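Local coordinates for cytochrome C-type biogenesis protein ccmF (Thermus thermophilus, PDB 6ZMQ) that is a membrane-bound heme lyase of cytochrome c maturation, binds a heme b among its transmembrane helices, and probably helps attach heme to apocytochrome c, at residues S85-Y88 and V89-H93; G505-V508 and V509-A512; V627-M630 and W631-G634. All blocks are in the same frame, centred on the assembly; numbering follows the deposited sequence.

Contact 1 (S85-Y88 and V89-H93); sequences SLAY and VARNH
Y88 and N92 meet one turn apart on the short helix 87-92. The amide nitrogen of N92 comes obliquely against the CD1-CE1 bond of the tyrosine ring, with N92 ND2 3.3 Å from Y88 CE1. The ring and amide planes stand 74° apart, so the two groups do not stack. Y88 reaches this place because its CG is anti to the backbone N (chi1 -175°). N92 ND2 and N92 N each give the carbonyl of Y88 a weak hydrogen bond. On another side of the helix, R91 folds back over A87. Its chain bends at chi3 (-56°), and the face of the guanidinium lies over A87 O. The tip of R91 also touches a methyl group, with R91 NH2 3.5 Å from A87 CB. The backbone bond from R91 N to A87 O, 2.9 Å, joins the same two residues. L86 is the N-cap residue of the helix. Its carbonyl accepts a hydrogen bond from A90 N, and its CB lies 3.6 Å from V89 CG1. L86, Y88 and V89 rest their side chains on helix 61-81, at A78, L75 and L79. N92 touches T105 and A109, so the helix packs against both helix 61-81 and the loop after helix 99-104.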
ATOM      1  N   SER A  85       8.055  14.893  29.530  1.00 71.66           N
ATOM      2  CA  SER A  85       7.757  16.319  29.448  1.00 76.41           C
ATOM      3  C   SER A  85       7.211  16.720  28.086  1.00 80.57           C
ATOM      4  O   SER A  85       6.418  17.663  27.999  1.00 90.70           O
ATOM      5  CB  SER A  85       9.006  17.144  29.773  1.00 74.58           C
ATOM      6  OG  SER A  85      10.008  16.999  28.781  1.00 74.57           O
ATOM      7  N   LEU A  86       7.611  16.035  27.021  1.00 68.96           N
ATOM      8  CA  LEU A  86       7.054  16.325  25.710  1.00 64.67           C
ATOM      9  C   LEU A  86       5.647  15.747  25.613  1.00 60.92           C
ATOM     10  O   LEU A  86       5.327  14.736  26.246  1.00 52.82           O
ATOM     11  CB  LEU A  86       7.933  15.745  24.609  1.00 72.45           C
ATOM     12  CG  LEU A  86       9.436  15.983  24.684  1.00 73.97           C
ATOM     13  CD1 LEU A  86      10.149  14.828  24.022  1.00 60.44           C
ATOM     14  CD2 LEU A  86       9.767  17.253  23.971  1.00 85.30           C
ATOM     15  N   ALA A  87       4.801  16.413  24.823  1.00 60.58           N
ATOM     16  CA  ALA A  87       3.390  16.038  24.741  1.00 64.71           C
ATOM     17  C   ALA A  87       3.203  14.714  24.008  1.00 72.29           C
ATOM     18  O   ALA A  87       2.348  13.900  24.384  1.00 87.70           O
ATOM     19  CB  ALA A  87       2.589  17.148  24.060  1.00 75.30           C
ATOM     20  N   TYR A  88       3.997  14.490  22.952  1.00 75.18           N
ATOM     21  CA  TYR A  88       3.863  13.299  22.114  1.00 75.38           C
ATOM     22  C   TYR A  88       4.227  12.027  22.877  1.00 83.39           C
ATOM     23  O   TYR A  88       3.548  11.002  22.747  1.00 86.99           O
ATOM     24  CB  TYR A  88       4.738  13.465  20.873  1.00 63.97           C
ATOM     25  CG  TYR A  88       4.620  12.372  19.834  1.00 52.27           C
ATOM     26  CD1 TYR A  88       3.392  12.063  19.258  1.00 44.63           C
ATOM     27  CD2 TYR A  88       5.746  11.670  19.407  1.00 56.93           C
ATOM     28  CE1 TYR A  88       3.289  11.080  18.293  1.00 50.90           C
ATOM     29  CE2 TYR A  88       5.645  10.673  18.448  1.00 55.74           C
ATOM     30  CZ  TYR A  88       4.413  10.385  17.897  1.00 47.29           C
ATOM     31  OH  TYR A  88       4.301   9.406  16.942  1.00 41.26           O
ATOM     32  N   VAL A  89       5.267  12.085  23.711  1.00 80.25           N
ATOM     33  CA  VAL A  89       5.676  10.896  24.456  1.00 69.30           C
ATOM     34  C   VAL A  89       4.780  10.683  25.679  1.00 78.20           C
ATOM     35  O   VAL A  89       4.438   9.543  26.007  1.00 82.79           O
ATOM     36  CB  VAL A  89       7.181  10.971  24.805  1.00 48.30           C
ATOM     37  CG1 VAL A  89       7.522  12.241  25.530  1.00 52.18           C
ATOM     38  CG2 VAL A  89       7.665   9.737  25.589  1.00 45.91           C
ATOM     39  N   ALA A  90       4.342  11.763  26.343  1.00 74.44           N
ATOM     40  CA  ALA A  90       3.438  11.636  27.489  1.00 71.86           C
ATOM     41  C   ALA A  90       2.068  11.121  27.061  1.00 76.50           C
ATOM     42  O   ALA A  90       1.375  10.446  27.831  1.00 79.65           O
ATOM     43  CB  ALA A  90       3.306  12.975  28.217  1.00 72.94           C
ATOM     44  N   ARG A  91       1.652  11.450  25.834  1.00 78.07           N
ATOM     45  CA  ARG A  91       0.415  10.885  25.307  1.00 76.16           C
ATOM     46  C   ARG A  91       0.635   9.534  24.626  1.00 81.30           C
ATOM     47  O   ARG A  91      -0.336   8.807  24.383  1.00 98.42           O
ATOM     48  CB  ARG A  91      -0.256  11.886  24.366  1.00 67.04           C
ATOM     49  CG  ARG A  91      -1.326  12.697  25.089  1.00 66.97           C
ATOM     50  CD  ARG A  91      -2.248  13.484  24.144  1.00 70.07           C
ATOM     51  NE  ARG A  91      -1.601  14.420  23.215  1.00 81.50           N
ATOM     52  CZ  ARG A  91      -0.937  15.532  23.540  1.00 87.00           C
ATOM     53  NH1 ARG A  91      -0.834  15.947  24.798  1.00 91.72           N
ATOM     54  NH2 ARG A  91      -0.411  16.274  22.577  1.00 92.95           N
ATOM     55  N   ASN A  92       1.876   9.184  24.284  1.00 71.14           N
ATOM     56  CA  ASN A  92       2.160   7.891  23.670  1.00 61.46           C
ATOM     57  C   ASN A  92       3.121   7.022  24.477  1.00 63.87           C
ATOM     58  O   ASN A  92       3.708   6.083  23.926  1.00 58.47           O
ATOM     59  CB  ASN A  92       2.662   8.092  22.244  1.00 59.15           C
ATOM     60  CG  ASN A  92       1.529   8.380  21.282  1.00 67.77           C
ATOM     61  OD1 ASN A  92       0.569   7.614  21.191  1.00 69.96           O
ATOM     62  ND2 ASN A  92       1.602   9.515  20.603  1.00 74.48           N
ATOM     63  N   HIS A  93       3.306   7.318  25.759  1.00 70.23           N
ATOM     64  CA  HIS A  93       3.712   6.320  26.739  1.00 77.55           C
ATOM     65  C   HIS A  93       2.592   6.058  27.731  1.00 88.94           C
ATOM     66  O   HIS A  93       2.849   5.768  28.902  1.00 89.34           O
ATOM     67  CB  HIS A  93       5.016   6.725  27.426  1.00 76.03           C
ATOM     68  CG  HIS A  93       6.229   6.099  26.820  1.00 69.62           C
ATOM     69  ND1 HIS A  93       7.119   5.347  27.554  1.00 65.21           N
ATOM     70  CD2 HIS A  93       6.625   5.997  25.530  1.00 63.64           C
ATOM     71  CE1 HIS A  93       8.059   4.879  26.752  1.00 64.19           C
ATOM     72  NE2 HIS A  93       7.783   5.258  25.518  1.00 64.47           N
TER

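Contact 2 (G505-V508 and V509-A512); sequences GSLV and VHFA. With HEM (protoporphyrin IX containing Fe), chain B.
V509, H510, F511 and A512 each give a backbone hydrogen bond to the carbonyl four residues earlier, from G505 O to V508 O, as in a regular alpha-helix. The main side chain is H510. Its CG is anti to the carbonyl carbon (chi1 -75°), which carries the imidazole out from the helix to the heme. H510 NE2 binds the heme iron at 2.2 Å. The ring meets the porphyrin end on, with heme C1A in the imidazole plane at its edge. S506 O lies 3.0 Å above one face of the imidazole, off the ring centre. This carbonyl also accepts the hydrogen bond of H510 N at 2.7 Å, so it touches both the backbone and the ring of the ligand residue. S506 OG is 2.7 Å from heme O1A of one propionate; R503 O is a second possible acceptor for its proton. V509 CG1 packs on a vinyl group of the heme, 3.5 Å from heme CBC. L507 turns to I476 and L479 of helix 460-484, and V509 touches T641 of helix 627-644. H276 NE2 is the second axial ligand of the iron, and R224 is hydrogen-bonded to the heme. This is a bis-histidine heme b site held between transmembrane helices.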
ATOM      1  N   GLY A 505       9.634 -13.031 -13.820  1.00 34.57           N
ATOM      2  CA  GLY A 505       9.089 -12.461 -12.596  1.00 40.58           C
ATOM      3  C   GLY A 505       7.725 -11.833 -12.800  1.00 51.91           C
ATOM      4  O   GLY A 505       6.845 -11.947 -11.940  1.00 70.42           O
ATOM      5  N   SER A 506       7.518 -11.206 -13.965  1.00 46.94           N
ATOM      6  CA  SER A 506       6.217 -10.648 -14.302  1.00 38.62           C
ATOM      7  C   SER A 506       5.178 -11.741 -14.481  1.00 47.49           C
ATOM      8  O   SER A 506       4.025 -11.552 -14.096  1.00 57.10           O
ATOM      9  CB  SER A 506       6.316  -9.796 -15.569  1.00 29.28           C
ATOM     10  OG  SER A 506       6.059 -10.573 -16.725  1.00 35.86           O
ATOM     11  N   LEU A 507       5.604 -12.871 -15.012  1.00 42.88           N
ATOM     12  CA  LEU A 507       4.685 -14.007 -15.209  1.00 35.78           C
ATOM     13  C   LEU A 507       4.268 -14.556 -13.856  1.00 45.47           C
ATOM     14  O   LEU A 507       3.093 -14.816 -13.685  1.00 53.12           O
ATOM     15  CB  LEU A 507       5.402 -15.076 -16.008  1.00 32.67           C
ATOM     16  CG  LEU A 507       5.470 -14.805 -17.488  1.00 34.50           C
ATOM     17  CD1 LEU A 507       5.902 -16.043 -18.209  1.00 36.81           C
ATOM     18  CD2 LEU A 507       4.123 -14.384 -17.993  1.00 43.90           C
ATOM     19  N   VAL A 508       5.200 -14.693 -12.931  1.00 39.73           N
ATOM     20  CA  VAL A 508       4.871 -15.179 -11.570  1.00 32.99           C
ATOM     21  C   VAL A 508       3.909 -14.194 -10.920  1.00 41.23           C
ATOM     22  O   VAL A 508       2.902 -14.633 -10.397  1.00 48.77           O
ATOM     23  CB  VAL A 508       6.178 -15.290 -10.787  1.00 35.86           C
ATOM     24  CG1 VAL A 508       6.034 -14.929  -9.335  1.00 38.75           C
ATOM     25  CG2 VAL A 508       6.778 -16.666 -10.921  1.00 43.21           C
ATOM     26  N   VAL A 509       4.178 -12.900 -11.059  1.00 38.83           N
ATOM     27  CA  VAL A 509       3.315 -11.816 -10.530  1.00 27.38           C
ATOM     28  C   VAL A 509       1.954 -11.864 -11.218  1.00 41.54           C
ATOM     29  O   VAL A 509       0.938 -11.773 -10.555  1.00 40.39           O
ATOM     30  CB  VAL A 509       3.995 -10.471 -10.777  1.00 24.73           C
ATOM     31  CG1 VAL A 509       3.031  -9.323 -10.756  1.00 25.24           C
ATOM     32  CG2 VAL A 509       5.096 -10.226  -9.792  1.00 36.38           C
ATOM     33  N   HIS A 510       1.939 -12.078 -12.522  1.00 42.39           N
ATOM     34  CA  HIS A 510       0.641 -12.077 -13.225  1.00 41.35           C
ATOM     35  C   HIS A 510      -0.217 -13.221 -12.703  1.00 55.00           C
ATOM     36  O   HIS A 510      -1.425 -12.969 -12.425  1.00 63.73           O
ATOM     37  CB  HIS A 510       0.808 -12.081 -14.742  1.00 38.86           C
ATOM     38  CG  HIS A 510       1.228 -10.779 -15.320  1.00 48.07           C
ATOM     39  ND1 HIS A 510       2.112 -10.723 -16.347  1.00 53.50           N
ATOM     40  CD2 HIS A 510       1.047  -9.514 -14.907  1.00 52.32           C
ATOM     41  CE1 HIS A 510       2.389  -9.478 -16.615  1.00 55.09           C
ATOM     42  NE2 HIS A 510       1.731  -8.694 -15.752  1.00 53.27           N
ATOM     43  N   PHE A 511       0.416 -14.389 -12.531  1.00 56.42           N
ATOM     44  CA  PHE A 511      -0.246 -15.616 -12.044  1.00 47.04           C
ATOM     45  C   PHE A 511      -0.737 -15.401 -10.633  1.00 42.18           C
ATOM     46  O   PHE A 511      -1.752 -15.913 -10.289  1.00 34.94           O
ATOM     47  CB  PHE A 511       0.787 -16.720 -11.972  1.00 43.03           C
ATOM     48  CG  PHE A 511       0.283 -18.047 -11.503  1.00 39.61           C
ATOM     49  CD1 PHE A 511      -1.049 -18.345 -11.519  1.00 46.72           C
ATOM     50  CD2 PHE A 511       1.158 -19.011 -11.101  1.00 44.74           C
ATOM     51  CE1 PHE A 511      -1.505 -19.587 -11.130  1.00 58.40           C
ATOM     52  CE2 PHE A 511       0.714 -20.257 -10.717  1.00 58.82           C
ATOM     53  CZ  PHE A 511      -0.624 -20.544 -10.730  1.00 63.91           C
ATOM     54  N   ALA A 512       0.046 -14.713  -9.831  1.00 47.99           N
ATOM     55  CA  ALA A 512      -0.339 -14.405  -8.445  1.00 45.09           C
ATOM     56  C   ALA A 512      -1.580 -13.533  -8.453  1.00 46.02           C
ATOM     57  O   ALA A 512      -2.399 -13.758  -7.621  1.00 54.41           O
ATOM     58  CB  ALA A 512       0.793 -13.702  -7.755  1.00 40.31           C
TER
HETATM   59  CHA HEM B 701       4.825  -6.359 -16.271  1.00 41.84           C
HETATM   60  CHB HEM B 701       0.806  -6.673 -19.054  1.00 49.80           C
HETATM   61  CHC HEM B 701      -1.992  -6.143 -15.049  1.00 46.41           C
HETATM   62  CHD HEM B 701       2.051  -6.319 -12.327  1.00 48.24           C
HETATM   63  C1A HEM B 701       3.945  -6.479 -17.334  1.00 51.28           C
HETATM   64  C2A HEM B 701       4.373  -6.583 -18.686  1.00 53.30           C
HETATM   65  C3A HEM B 701       3.258  -6.668 -19.467  1.00 47.51           C
HETATM   66  C4A HEM B 701       2.129  -6.616 -18.629  1.00 50.50           C
HETATM   67  CMA HEM B 701       3.218  -6.793 -20.963  1.00 41.61           C
HETATM   68  CAA HEM B 701       5.808  -6.603 -19.188  1.00 48.22           C
HETATM   69  CBA HEM B 701       6.458  -7.987 -19.006  1.00 48.79           C
HETATM   70  CGA HEM B 701       5.760  -9.037 -19.835  1.00 68.38           C
HETATM   71  O1A HEM B 701       5.214 -10.012 -19.270  1.00 78.58           O
HETATM   72  O2A HEM B 701       5.730  -8.928 -21.082  1.00 74.03           O
HETATM   73  C1B HEM B 701      -0.283  -6.527 -18.169  1.00 37.54           C
HETATM   74  C2B HEM B 701      -1.620  -6.372 -18.605  1.00 38.85           C
HETATM   75  C3B HEM B 701      -2.410  -6.223 -17.507  1.00 42.30           C
HETATM   76  C4B HEM B 701      -1.515  -6.260 -16.351  1.00 36.59           C
HETATM   77  CMB HEM B 701      -2.099  -6.385 -20.023  1.00 38.20           C
HETATM   78  CAB HEM B 701      -3.864  -6.030 -17.453  1.00 56.09           C
HETATM   79  CBB HEM B 701      -4.293  -4.610 -17.321  1.00 57.44           C
HETATM   80  C1C HEM B 701      -1.139  -6.228 -13.971  1.00 32.81           C
HETATM   81  C2C HEM B 701      -1.536  -6.394 -12.643  1.00 22.09           C
HETATM   82  C3C HEM B 701      -0.380  -6.443 -11.902  1.00 20.59           C
HETATM   83  C4C HEM B 701       0.732  -6.316 -12.766  1.00 30.76           C
HETATM   84  CMC HEM B 701      -2.933  -6.492 -12.087  1.00 20.80           C
HETATM   85  CAC HEM B 701      -0.323  -6.594 -10.458  1.00 20.41           C
HETATM   86  CBC HEM B 701      -0.075  -7.930  -9.869  1.00 27.00           C
HETATM   87  C1D HEM B 701       3.183  -6.283 -13.156  1.00 45.53           C
HETATM   88  C2D HEM B 701       4.570  -6.168 -12.692  1.00 45.29           C
HETATM   89  C3D HEM B 701       5.361  -6.179 -13.789  1.00 46.44           C
HETATM   90  C4D HEM B 701       4.432  -6.312 -14.934  1.00 40.51           C
HETATM   91  CMD HEM B 701       5.025  -6.056 -11.263  1.00 40.02           C
HETATM   92  CAD HEM B 701       6.877  -6.081 -13.833  1.00 47.46           C
HETATM   93  CBD HEM B 701       7.272  -4.672 -14.294  1.00 52.06           C
HETATM   94  CGD HEM B 701       8.756  -4.388 -14.252  1.00 47.94           C
HETATM   95  O1D HEM B 701       9.439  -4.356 -15.301  1.00 41.28           O
HETATM   96  O2D HEM B 701       9.308  -4.158 -13.161  1.00 49.50           O
HETATM   97  NA  HEM B 701       2.563  -6.484 -17.337  1.00 63.47           N
HETATM   98  NB  HEM B 701      -0.272  -6.435 -16.823  1.00 39.48           N
HETATM   99  NC  HEM B 701       0.228  -6.218 -14.034  1.00 40.47           N
HETATM  100  ND  HEM B 701       3.179  -6.368 -14.472  1.00 57.77           N
HETATM  101 FE   HEM B 701       1.449  -6.531 -15.650  1.00 52.30          FE

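Contact 3 (V627-M630 and W631-G634); sequences VFWM and WVAG
M630 and W631 meet through two different first torsions. In M630, CG is anti to the backbone N (chi1 -173°), and the chain bends only at chi3. In W631, CG is anti to the carbonyl carbon (chi1 -68°). The sulfur M630 SD then stands 5.1 Å from the centroid of the five-membered ring of W631, in an oblique position. This is a Met-aromatic contact between neighbours in sequence. The indole of W631 also folds back along the helix over V627. The carbonyl V627 O lies 3.6 Å above one face of the indole, displaced from its middle. The far end of the ring reaches the valine side chain, where W631 CH2 is 4.3 Å from V627 CG1. The backbone underneath is the first part of helix 627-644, a predicted transmembrane helix that follows strand 617-625. V632 N bonds to F628 O at 3.0 Å, and W631 N adds a weak bond to the same carbonyl. A633 N and G634 N continue the helical pattern to W629 O and M630 O. On another side, the side chains of W629 and V632 run alongside each other in the same direction. V632 CG1 touches the six-membered ring obliquely, 3.5 Å from W629 CE3. The indole nitrogen W629 NE1 is hydrogen-bonded to D601 O. W631 meets W243 and F604 edge-to-face, and V627 and F628 also touch F604, on strand 603-608. M630 packs on A519 and S523 of helix 501-525, and A633 on L515 and M516.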
ATOM      1  N   VAL A 627      -9.277 -18.472   1.075  1.00 50.96           N
ATOM      2  CA  VAL A 627      -8.680 -17.228   1.570  1.00 44.59           C
ATOM      3  C   VAL A 627      -7.214 -17.454   1.943  1.00 49.14           C
ATOM      4  O   VAL A 627      -6.414 -16.510   1.967  1.00 60.79           O
ATOM      5  CB  VAL A 627      -9.521 -16.681   2.739  1.00 37.21           C
ATOM      6  CG1 VAL A 627      -9.212 -15.215   3.047  1.00 31.62           C
ATOM      7  CG2 VAL A 627     -10.966 -16.797   2.381  1.00 44.54           C
ATOM      8  N   PHE A 628      -6.833 -18.702   2.215  1.00 48.43           N
ATOM      9  CA  PHE A 628      -5.427 -19.027   2.432  1.00 43.79           C
ATOM     10  C   PHE A 628      -4.649 -18.994   1.117  1.00 45.87           C
ATOM     11  O   PHE A 628      -3.474 -18.596   1.082  1.00 49.99           O
ATOM     12  CB  PHE A 628      -5.336 -20.391   3.122  1.00 47.86           C
ATOM     13  CG  PHE A 628      -4.047 -21.117   2.903  1.00 45.84           C
ATOM     14  CD1 PHE A 628      -2.899 -20.699   3.577  1.00 40.56           C
ATOM     15  CD2 PHE A 628      -3.999 -22.248   2.076  1.00 61.34           C
ATOM     16  CE1 PHE A 628      -1.700 -21.359   3.412  1.00 55.77           C
ATOM     17  CE2 PHE A 628      -2.818 -22.950   1.886  1.00 72.89           C
ATOM     18  CZ  PHE A 628      -1.650 -22.509   2.551  1.00 71.87           C
ATOM     19  N   TRP A 629      -5.300 -19.372   0.016  1.00 53.88           N
ATOM     20  CA  TRP A 629      -4.652 -19.335  -1.288  1.00 55.81           C
ATOM     21  C   TRP A 629      -4.511 -17.917  -1.809  1.00 55.98           C
ATOM     22  O   TRP A 629      -3.608 -17.643  -2.606  1.00 75.41           O
ATOM     23  CB  TRP A 629      -5.439 -20.203  -2.268  1.00 50.46           C
ATOM     24  CG  TRP A 629      -5.358 -21.656  -1.915  1.00 46.39           C
ATOM     25  CD1 TRP A 629      -6.208 -22.354  -1.105  1.00 53.35           C
ATOM     26  CD2 TRP A 629      -4.359 -22.584  -2.341  1.00 35.24           C
ATOM     27  NE1 TRP A 629      -5.803 -23.664  -1.013  1.00 49.90           N
ATOM     28  CE2 TRP A 629      -4.668 -23.829  -1.765  1.00 40.28           C
ATOM     29  CE3 TRP A 629      -3.243 -22.486  -3.174  1.00 42.74           C
ATOM     30  CZ2 TRP A 629      -3.894 -24.962  -1.990  1.00 47.87           C
ATOM     31  CZ3 TRP A 629      -2.469 -23.606  -3.379  1.00 54.70           C
ATOM     32  CH2 TRP A 629      -2.798 -24.829  -2.798  1.00 55.24           C
ATOM     33  N   MET A 630      -5.361 -17.012  -1.329  1.00 37.57           N
ATOM     34  CA  MET A 630      -5.208 -15.581  -1.561  1.00 30.87           C
ATOM     35  C   MET A 630      -3.893 -15.064  -0.974  1.00 45.23           C
ATOM     36  O   MET A 630      -3.187 -14.262  -1.602  1.00 42.87           O
ATOM     37  CB  MET A 630      -6.424 -14.883  -0.952  1.00 23.31           C
ATOM     38  CG  MET A 630      -6.589 -13.418  -1.196  1.00 31.58           C
ATOM     39  SD  MET A 630      -7.947 -12.938  -0.114  1.00 40.46           S
ATOM     40  CE  MET A 630      -9.294 -13.866  -0.879  1.00 41.54           C
ATOM     41  N   TRP A 631      -3.499 -15.576   0.192  1.00 49.63           N
ATOM     42  CA  TRP A 631      -2.235 -15.145   0.786  1.00 46.48           C
ATOM     43  C   TRP A 631      -1.043 -15.911   0.236  1.00 50.70           C
ATOM     44  O   TRP A 631       0.085 -15.404   0.275  1.00 52.55           O
ATOM     45  CB  TRP A 631      -2.307 -15.253   2.297  1.00 47.60           C
ATOM     46  CG  TRP A 631      -3.263 -14.256   2.770  1.00 50.39           C
ATOM     47  CD1 TRP A 631      -3.541 -13.052   2.185  1.00 61.47           C
ATOM     48  CD2 TRP A 631      -4.169 -14.396   3.848  1.00 32.51           C
ATOM     49  NE1 TRP A 631      -4.539 -12.407   2.876  1.00 54.02           N
ATOM     50  CE2 TRP A 631      -4.942 -13.217   3.902  1.00 39.89           C
ATOM     51  CE3 TRP A 631      -4.387 -15.390   4.799  1.00 38.16           C
ATOM     52  CZ2 TRP A 631      -5.908 -13.015   4.863  1.00 45.98           C
ATOM     53  CZ3 TRP A 631      -5.343 -15.180   5.745  1.00 60.02           C
ATOM     54  CH2 TRP A 631      -6.087 -14.007   5.776  1.00 61.03           C
ATOM     55  N   VAL A 632      -1.250 -17.137  -0.259  1.00 52.07           N
ATOM     56  CA  VAL A 632      -0.136 -17.784  -0.958  1.00 46.91           C
ATOM     57  C   VAL A 632       0.107 -17.069  -2.289  1.00 59.64           C
ATOM     58  O   VAL A 632       1.252 -16.969  -2.744  1.00 72.98           O
ATOM     59  CB  VAL A 632      -0.339 -19.314  -1.119  1.00 31.82           C
ATOM     60  CG1 VAL A 632      -1.448 -19.704  -2.092  1.00 37.63           C
ATOM     61  CG2 VAL A 632       0.967 -19.998  -1.472  1.00 27.09           C
ATOM     62  N   ALA A 633      -0.941 -16.463  -2.867  1.00 54.87           N
ATOM     63  CA  ALA A 633      -0.778 -15.586  -4.019  1.00 43.30           C
ATOM     64  C   ALA A 633      -0.069 -14.289  -3.641  1.00 39.25           C
ATOM     65  O   ALA A 633       0.727 -13.763  -4.426  1.00 53.72           O
ATOM     66  CB  ALA A 633      -2.142 -15.289  -4.629  1.00 44.19           C
ATOM     67  N   GLY A 634      -0.386 -13.730  -2.469  1.00 34.25           N
ATOM     68  CA  GLY A 634       0.371 -12.579  -1.971  1.00 41.47           C
ATOM     69  C   GLY A 634       1.852 -12.865  -1.778  1.00 39.31           C
ATOM     70  O   GLY A 634       2.715 -12.049  -2.133  1.00 30.88           O
TER

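How the contacts relate
Each contact is local to one helix, contact 1 together with its N-cap, but the settings differ. Contact 2 is buried. Contacts 1 and 3 are only partly buried. Contacts 2 and 3 are neighbours: their centres are 14 Å apart, and helices 501-525 and 627-644 touch where A512 CB is 3.3 Å from A633 O. Contact 1 stands alone, 46 Å from contact 2 between centres and on the opposite side of the chain's centre. Its chemistry is mixed: R91 and N92 fold onto backbone carbonyls, while L86 and V89 form an apolar side. Contact 2 is built on metal binding. Contact 3 is aromatic and apolar, where a predicted transmembrane helix meets strand 603-608.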